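Local coordinates for protein trimethylamine-N-oxide reductase (Haemophilus influenzae, PDB 7L5I) that probably reduces trimethylamine N-oxide and related oxides at a molybdenum centre carried by two molybdopterin guanine dinucleotide cofactors, at residues L513-A516 and S520-S523; N572-A577 and V583-F588; I232-K237 and G391-A396. All coordinates share one frame; numbering follows the deposited sequence.

Contact 1: residues L513-A516 and S520-S523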
loop_
_atom_site.group_PDB
_atom_site.type_symbol
_atom_site.label_atom_id
_atom_site.label_comp_id
_atom_site.label_asym_id
_atom_site.label_seq_id
_atom_site.Cartn_x
_atom_site.Cartn_y
_atom_site.Cartn_z
ATOM N N LEU A 513 -17.868 9.232 9.406
ATOM C CA LEU A 513 -18.410 7.886 9.320
ATOM C C LEU A 513 -17.463 7.046 8.483
ATOM O O LEU A 513 -16.803 7.562 7.582
ATOM C CB LEU A 513 -19.772 7.831 8.607
ATOM C CG LEU A 513 -20.956 8.559 9.219
ATOM C CD1 LEU A 513 -22.020 8.719 8.156
ATOM C CD2 LEU A 513 -21.441 7.744 10.383
ATOM N N THR A 514 -17.404 5.750 8.781
ATOM C CA THR A 514 -16.703 4.788 7.937
ATOM C C THR A 514 -17.403 3.439 8.052
ATOM O O THR A 514 -18.461 3.310 8.678
ATOM C CB THR A 514 -15.193 4.731 8.287
ATOM O OG1 THR A 514 -14.488 3.944 7.288
ATOM C CG2 THR A 514 -14.960 4.117 9.661
ATOM N N MET A 515 -16.867 2.447 7.344
ATOM C CA MET A 515 -17.403 1.100 7.360
ATOM C C MET A 515 -16.345 0.119 7.837
ATOM O O MET A 515 -15.139 0.338 7.634
ATOM C CB MET A 515 -17.828 0.588 5.968
ATOM C CG MET A 515 -18.667 1.461 5.118
ATOM S SD MET A 515 -20.408 1.250 5.427
ATOM C CE MET A 515 -20.820 -0.506 5.436
ATOM N N ALA A 516 -16.812 -0.972 8.423
ATOM C CA ALA A 516 -15.991 -2.144 8.672
ATOM C C ALA A 516 -15.727 -2.835 7.349
ATOM O O ALA A 516 -16.664 -3.246 6.656
ATOM C CB ALA A 516 -16.690 -3.087 9.641
ATOM N N SER A 520 -16.318 -7.184 3.743
ATOM C CA SER A 520 -17.498 -7.652 4.462
ATOM C C SER A 520 -18.573 -6.589 4.504
ATOM O O SER A 520 -19.767 -6.915 4.460
ATOM C CB SER A 520 -17.116 -8.050 5.893
ATOM O OG SER A 520 -16.707 -6.917 6.619
ATOM N N MET A 521 -18.172 -5.325 4.581
ATOM C CA MET A 521 -19.089 -4.229 4.811
ATOM C C MET A 521 -20.019 -4.534 5.980
ATOM O O MET A 521 -21.216 -4.251 5.929
ATOM C CB MET A 521 -19.898 -3.931 3.549
ATOM C CG MET A 521 -19.048 -3.723 2.342
ATOM S SD MET A 521 -17.751 -2.494 2.679
ATOM C CE MET A 521 -18.594 -1.045 2.227
ATOM N N MET A 522 -19.470 -5.111 7.050
ATOM C CA MET A 522 -20.314 -5.710 8.071
ATOM C C MET A 522 -20.778 -4.733 9.152
ATOM O O MET A 522 -21.592 -5.125 9.994
ATOM C CB MET A 522 -19.591 -6.880 8.733
ATOM C CG MET A 522 -18.385 -6.470 9.464
ATOM S SD MET A 522 -17.774 -7.824 10.478
ATOM C CE MET A 522 -17.619 -9.077 9.268
ATOM N N SER A 523 -20.293 -3.494 9.148
ATOM C CA SER A 523 -20.745 -2.515 10.124
ATOM C C SER A 523 -20.585 -1.105 9.576
ATOM O O SER A 523 -19.690 -0.836 8.767
ATOM C CB SER A 523 -19.970 -2.570 11.448
ATOM O OG SER A 523 -19.795 -3.903 11.889
#
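Ala516 and Ser523 close the end of a beta-hairpin, where the chain turns from strand 512-517 into the antiparallel strand 523-527, a buried connection within a four-stranded mixed sheet. The main link is the backbone bond from Ala516 N to Ser523 O, 2.9 Å long and nearly straight at hydrogen (164°), although the N-H comes in tilted 31° from the carbonyl plane. The same carbonyl also receives a CA-H...O contact, with Met515 CA 3.3 Å from Ser523 O. Going the other way, Met522 N reaches Ala516 O only weakly, at 3.4 Å, and its hydrogen is shared with a second weak acceptor, Ser520 OG. Met521 takes left-handed helical backbone angles here, which bring its CA to 3.2 Å from Ala516 O. Two methionines pack along one side of the reversal. The side chain of Met515 bends at both chi2 and chi3, curling back so that its CE methyl sits 3.5 Å from Ser523 O, while the Met521 side chain crosses it at about a right angle and sets its CE 3.8 Å from Met515 CG. Elsewhere the small Ala516 CB fits against Ser523 CB and Met522 CG, each 3.8 Å away. The hydroxyls of the second segment are held from outside: Ser520 OG bonds to Asp228 and Ser523 OG to Ser599 OG on the edge strand 598-599. Strand 226-227 forms the other edge of the sheet, and Leu513 packs on helices 563-580 and 588-594.

Contact 2: residues N572-A577 and V583-F588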
loop_
_atom_site.group_PDB
_atom_site.type_symbol
_atom_site.label_atom_id
_atom_site.label_comp_id
_atom_site.label_asym_id
_atom_site.label_seq_id
_atom_site.Cartn_x
_atom_site.Cartn_y
_atom_site.Cartn_z
ATOM N N ASN A 572 -27.598 8.007 4.773
ATOM C CA ASN A 572 -28.882 7.668 4.177
ATOM C C ASN A 572 -28.731 6.830 2.918
ATOM O O ASN A 572 -29.648 6.093 2.560
ATOM C CB ASN A 572 -29.682 8.926 3.878
ATOM C CG ASN A 572 -30.391 9.461 5.107
ATOM O OD1 ASN A 572 -30.514 8.776 6.118
ATOM N ND2 ASN A 572 -30.892 10.680 5.010
ATOM N N ALA A 573 -27.599 6.924 2.216
ATOM C CA ALA A 573 -27.348 5.999 1.124
ATOM C C ALA A 573 -27.362 4.554 1.623
ATOM O O ALA A 573 -27.902 3.662 0.963
ATOM C CB ALA A 573 -26.012 6.331 0.458
ATOM N N ALA A 574 -26.752 4.302 2.780
ATOM C CA ALA A 574 -26.773 2.959 3.343
ATOM C C ALA A 574 -28.175 2.592 3.811
ATOM O O ALA A 574 -28.628 1.460 3.602
ATOM C CB ALA A 574 -25.767 2.851 4.496
ATOM N N PHE A 575 -28.872 3.547 4.431
ATOM C CA PHE A 575 -30.218 3.316 4.941
ATOM C C PHE A 575 -31.150 2.833 3.836
ATOM O O PHE A 575 -31.865 1.836 4.006
ATOM C CB PHE A 575 -30.720 4.607 5.597
ATOM C CG PHE A 575 -32.070 4.467 6.237
ATOM C CD1 PHE A 575 -33.210 4.571 5.470
ATOM C CD2 PHE A 575 -32.192 4.213 7.592
ATOM C CE1 PHE A 575 -34.467 4.423 6.042
ATOM C CE2 PHE A 575 -33.445 4.064 8.173
ATOM C CZ PHE A 575 -34.579 4.155 7.390
ATOM N N SER A 576 -31.129 3.513 2.682
ATOM C CA SER A 576 -31.996 3.149 1.569
ATOM C C SER A 576 -31.594 1.825 0.946
ATOM O O SER A 576 -32.462 1.011 0.594
ATOM C CB SER A 576 -31.965 4.240 0.497
ATOM O OG SER A 576 -32.466 5.454 1.010
ATOM N N ALA A 577 -30.289 1.609 0.756
ATOM C CA ALA A 577 -29.832 0.324 0.230
ATOM C C ALA A 577 -30.157 -0.814 1.185
ATOM O O ALA A 577 -30.545 -1.903 0.748
ATOM C CB ALA A 577 -28.333 0.344 -0.048
ATOM N N VAL A 583 -33.364 -4.923 5.358
ATOM C CA VAL A 583 -32.633 -4.752 6.617
ATOM C C VAL A 583 -33.018 -3.386 7.185
ATOM O O VAL A 583 -32.819 -2.351 6.532
ATOM C CB VAL A 583 -31.111 -4.854 6.416
ATOM C CG1 VAL A 583 -30.369 -4.494 7.690
ATOM C CG2 VAL A 583 -30.719 -6.251 5.962
ATOM N N ALA A 584 -33.583 -3.397 8.389
ATOM C CA ALA A 584 -33.972 -2.194 9.099
ATOM C C ALA A 584 -32.749 -1.576 9.754
ATOM O O ALA A 584 -31.969 -2.277 10.402
ATOM C CB ALA A 584 -35.008 -2.521 10.164
ATOM N N MET A 585 -32.576 -0.271 9.566
ATOM C CA MET A 585 -31.534 0.510 10.208
ATOM C C MET A 585 -32.167 1.657 10.990
ATOM O O MET A 585 -33.252 2.130 10.634
ATOM C CB MET A 585 -30.556 1.099 9.180
ATOM C CG MET A 585 -29.580 0.106 8.578
ATOM S SD MET A 585 -28.621 0.876 7.279
ATOM C CE MET A 585 -27.464 1.911 8.188
ATOM N N PRO A 586 -31.530 2.111 12.069
ATOM C CA PRO A 586 -31.961 3.367 12.691
ATOM C C PRO A 586 -31.726 4.514 11.730
ATOM O O PRO A 586 -30.837 4.446 10.877
ATOM C CB PRO A 586 -31.056 3.481 13.919
ATOM C CG PRO A 586 -29.824 2.711 13.550
ATOM C CD PRO A 586 -30.313 1.566 12.691
ATOM N N ARG A 587 -32.512 5.580 11.875
ATOM C CA ARG A 587 -32.186 6.794 11.141
ATOM C C ARG A 587 -30.899 7.401 11.702
ATOM O O ARG A 587 -30.424 7.031 12.775
ATOM C CB ARG A 587 -33.323 7.803 11.211
ATOM C CG ARG A 587 -34.456 7.529 10.195
ATOM C CD ARG A 587 -34.018 7.854 8.775
ATOM N NE ARG A 587 -35.108 7.747 7.808
ATOM C CZ ARG A 587 -34.961 7.866 6.489
ATOM N NH1 ARG A 587 -33.760 8.092 5.954
ATOM N NH2 ARG A 587 -36.020 7.748 5.697
ATOM N N PHE A 588 -30.332 8.361 10.962
ATOM C CA PHE A 588 -29.019 8.887 11.335
ATOM C C PHE A 588 -28.996 9.474 12.741
ATOM O O PHE A 588 -28.024 9.287 13.480
ATOM C CB PHE A 588 -28.581 9.949 10.350
ATOM C CG PHE A 588 -27.262 10.571 10.686
ATOM C CD1 PHE A 588 -26.090 9.859 10.578
ATOM C CD2 PHE A 588 -27.204 11.863 11.134
ATOM C CE1 PHE A 588 -24.870 10.455 10.891
ATOM C CE2 PHE A 588 -26.002 12.445 11.445
ATOM C CZ PHE A 588 -24.840 11.741 11.320
HETATM O O HOH W 1 -31.386 9.272 8.442
HETATM O O HOH W 2 -33.142 0.554 6.414
#
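Arg587 lays its guanidinium flat on the ring of Phe575, and its side chain is the one to follow. From CB, the chain bends at chi2 (-72°), which turns it up alongside the ring; CG comes to 4.1 Å from Phe575 CE2. CD is already over the face, in a CH-pi contact 4.1 Å from the centroid of the Phe575 ring. NE follows above Phe575 CZ at 3.7 Å. CZ then stands 3.5 Å from Phe575 CE1, and with the two planes only 10° apart this is both a stack and a cation-pi contact. At the tip, NH2 stays near CE1, whereas NH1, still over the face near CD1, also points to Asn572 OD1, 3.3 Å away in the guanidinium plane, a weak bond bent to 133°. A water sits over the opposite face of Phe575; it donates to Phe575 O and Val583 O. Met585 CB touches Phe575 CD2 at 3.9 Å, and the Met585 sulfur lies 3.7 Å from Ala574 O. Altogether this is a surface helix-loop-helix turn: the chain leaving helix 563-580 doubles back along it, and Arg587, stacked on Phe575 of that helix, is the N-cap residue of helix 588-594.

Contact 3: residues I232-K237 and G391-A396; sequences IEYFKK and GGVPTA
Tyr234 reaches Val393 and Pro394 from helix 230-240, which belongs to the beta-alpha-beta crossover between the parallel strands 208-212 and 244-249 of an alpha/beta domain. Its partners lie in the long loop that follows strand 381-383 of the same sheet, so the contact joins parts more than 150 residues apart. The packed part is small, with no polar bond between the segments; it rests on van der Waals contact, burying 111 Å². Val393 holds CG1 anti to its own N (chi1 176°), leaving CG2 to meet the edge of the tyrosine ring, 4.0 Å from Tyr234 CD2. The ring is pinned further by its stack on Trp199, and its hydroxyl is hydrogen-bonded to Glu200, so the phenol is fixed at both ring and tip. Gln195 steadies the loop through bonds to Gly392 N and Val393 O. On a more exposed flank of the helix, Glu233 and Lys237 take no part in the packing and pair with each other, Lys237 NZ lying 3.6 Å from Glu233 OE2, while Glu233 OE1 is salt-bridged to Lys230. In the buried part, Pro394 and Tyr234 approach from opposite directions, and the nearest point between the segments is Pro394 CD at 3.6 Å from Tyr234 OH.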
loop_
_atom_site.group_PDB
_atom_site.type_symbol
_atom_site.label_atom_id
_atom_site.label_comp_id
_atom_site.label_asym_id
_atom_site.label_seq_id
_atom_site.Cartn_x
_atom_site.Cartn_y
_atom_site.Cartn_z
ATOM N N ILE A 232 -7.906 -11.719 10.215
ATOM C CA ILE A 232 -6.922 -12.332 11.107
ATOM C C ILE A 232 -7.573 -13.434 11.932
ATOM O O ILE A 232 -6.985 -14.507 12.129
ATOM C CB ILE A 232 -6.257 -11.257 11.987
ATOM C CG1 ILE A 232 -5.257 -10.459 11.145
ATOM C CG2 ILE A 232 -5.592 -11.904 13.195
ATOM C CD1 ILE A 232 -4.753 -9.227 11.796
ATOM N N GLU A 233 -8.803 -13.214 12.386
ATOM C CA GLU A 233 -9.532 -14.261 13.100
ATOM C C GLU A 233 -9.674 -15.522 12.256
ATOM O O GLU A 233 -9.568 -16.642 12.777
ATOM C CB GLU A 233 -10.907 -13.751 13.529
ATOM C CG GLU A 233 -11.696 -14.738 14.360
ATOM C CD GLU A 233 -12.976 -14.157 14.973
ATOM O OE1 GLU A 233 -13.137 -12.917 15.030
ATOM O OE2 GLU A 233 -13.813 -14.955 15.426
ATOM N N TYR A 234 -9.917 -15.368 10.953
ATOM C CA TYR A 234 -10.064 -16.543 10.094
ATOM C C TYR A 234 -8.741 -17.269 9.909
ATOM O O TYR A 234 -8.700 -18.507 9.914
ATOM C CB TYR A 234 -10.650 -16.159 8.733
ATOM C CG TYR A 234 -12.161 -16.136 8.695
ATOM C CD1 TYR A 234 -12.893 -17.312 8.859
ATOM C CD2 TYR A 234 -12.849 -14.949 8.445
ATOM C CE1 TYR A 234 -14.278 -17.306 8.820
ATOM C CE2 TYR A 234 -14.237 -14.934 8.401
ATOM C CZ TYR A 234 -14.941 -16.110 8.583
ATOM O OH TYR A 234 -16.316 -16.080 8.521
ATOM N N PHE A 235 -7.632 -16.531 9.756
ATOM C CA PHE A 235 -6.335 -17.195 9.663
ATOM C C PHE A 235 -6.041 -17.993 10.930
ATOM O O PHE A 235 -5.498 -19.107 10.873
ATOM C CB PHE A 235 -5.233 -16.173 9.414
ATOM C CG PHE A 235 -5.034 -15.836 7.946
ATOM C CD1 PHE A 235 -4.443 -16.746 7.097
ATOM C CD2 PHE A 235 -5.446 -14.609 7.442
ATOM C CE1 PHE A 235 -4.261 -16.463 5.767
ATOM C CE2 PHE A 235 -5.277 -14.306 6.103
ATOM C CZ PHE A 235 -4.687 -15.240 5.250
ATOM N N LYS A 236 -6.381 -17.427 12.087
ATOM C CA LYS A 236 -6.185 -18.135 13.353
ATOM C C LYS A 236 -7.039 -19.395 13.416
ATOM O O LYS A 236 -6.583 -20.440 13.898
ATOM C CB LYS A 236 -6.498 -17.201 14.523
ATOM C CG LYS A 236 -5.502 -16.038 14.674
ATOM C CD LYS A 236 -4.223 -16.474 15.362
ATOM C CE LYS A 236 -4.473 -16.713 16.837
ATOM N NZ LYS A 236 -3.200 -17.034 17.516
ATOM N N LYS A 237 -8.292 -19.311 12.955
ATOM C CA LYS A 237 -9.146 -20.490 12.936
ATOM C C LYS A 237 -8.573 -21.554 12.025
ATOM O O LYS A 237 -8.631 -22.762 12.337
ATOM C CB LYS A 237 -10.551 -20.125 12.473
ATOM C CG LYS A 237 -11.368 -19.354 13.457
ATOM C CD LYS A 237 -12.804 -19.269 12.968
ATOM C CE LYS A 237 -13.580 -18.194 13.697
ATOM N NZ LYS A 237 -14.277 -17.274 12.738
ATOM N N GLY A 391 -9.978 -9.535 2.835
ATOM C CA GLY A 391 -10.562 -10.229 1.700
ATOM C C GLY A 391 -11.025 -11.620 2.083
ATOM O O GLY A 391 -10.352 -12.354 2.821
ATOM N N GLY A 392 -12.216 -11.992 1.584
ATOM C CA GLY A 392 -12.772 -13.286 1.868
ATOM C C GLY A 392 -13.726 -13.340 3.033
ATOM O O GLY A 392 -14.485 -14.298 3.144
ATOM N N VAL A 393 -13.710 -12.342 3.910
ATOM C CA VAL A 393 -14.714 -12.329 4.975
ATOM C C VAL A 393 -16.077 -12.183 4.325
ATOM O O VAL A 393 -16.270 -11.271 3.499
ATOM C CB VAL A 393 -14.451 -11.190 5.966
ATOM C CG1 VAL A 393 -15.562 -11.131 7.018
ATOM C CG2 VAL A 393 -13.099 -11.421 6.623
ATOM N N PRO A 394 -17.039 -13.045 4.628
ATOM C CA PRO A 394 -18.280 -13.039 3.844
ATOM C C PRO A 394 -18.973 -11.680 3.832
ATOM O O PRO A 394 -19.115 -11.014 4.860
ATOM C CB PRO A 394 -19.131 -14.104 4.538
ATOM C CG PRO A 394 -18.152 -15.065 5.142
ATOM C CD PRO A 394 -16.985 -14.176 5.580
ATOM N N THR A 395 -19.458 -11.302 2.648
ATOM C CA THR A 395 -20.131 -10.028 2.466
ATOM C C THR A 395 -21.458 -9.996 3.214
ATOM O O THR A 395 -22.322 -10.855 3.003
ATOM C CB THR A 395 -20.376 -9.765 0.983
ATOM O OG1 THR A 395 -19.157 -9.951 0.243
ATOM C CG2 THR A 395 -20.905 -8.354 0.780
ATOM N N ALA A 396 -21.649 -8.971 4.038
ATOM C CA ALA A 396 -22.871 -8.869 4.820
ATOM C C ALA A 396 -24.002 -8.314 3.967
ATOM O O ALA A 396 -23.785 -7.666 2.931
ATOM C CB ALA A 396 -22.667 -7.973 6.040
#

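Along the chain the three come in series: contact 3 closes first, then contact 1, then contact 2. Contact 1 is the middle one in space as well, its centre about 13 Å from that of contact 2 and about 14 Å from that of contact 3, while contacts 2 and 3 stand about 25 Å apart. Contacts 1 and 3 touch: Ser520 O probably accepts a hydrogen bond from Ala396 N (2.8 Å), and Ser520 CB packs on Val393 CG1. Contact 2 makes no direct touch, but strand 598-599 borders both it and contact 1. The small mixed sheet thus lies between the loop that follows strand 381-383 and the peripheral helices 563-580 and 588-594, on which Leu513 packs.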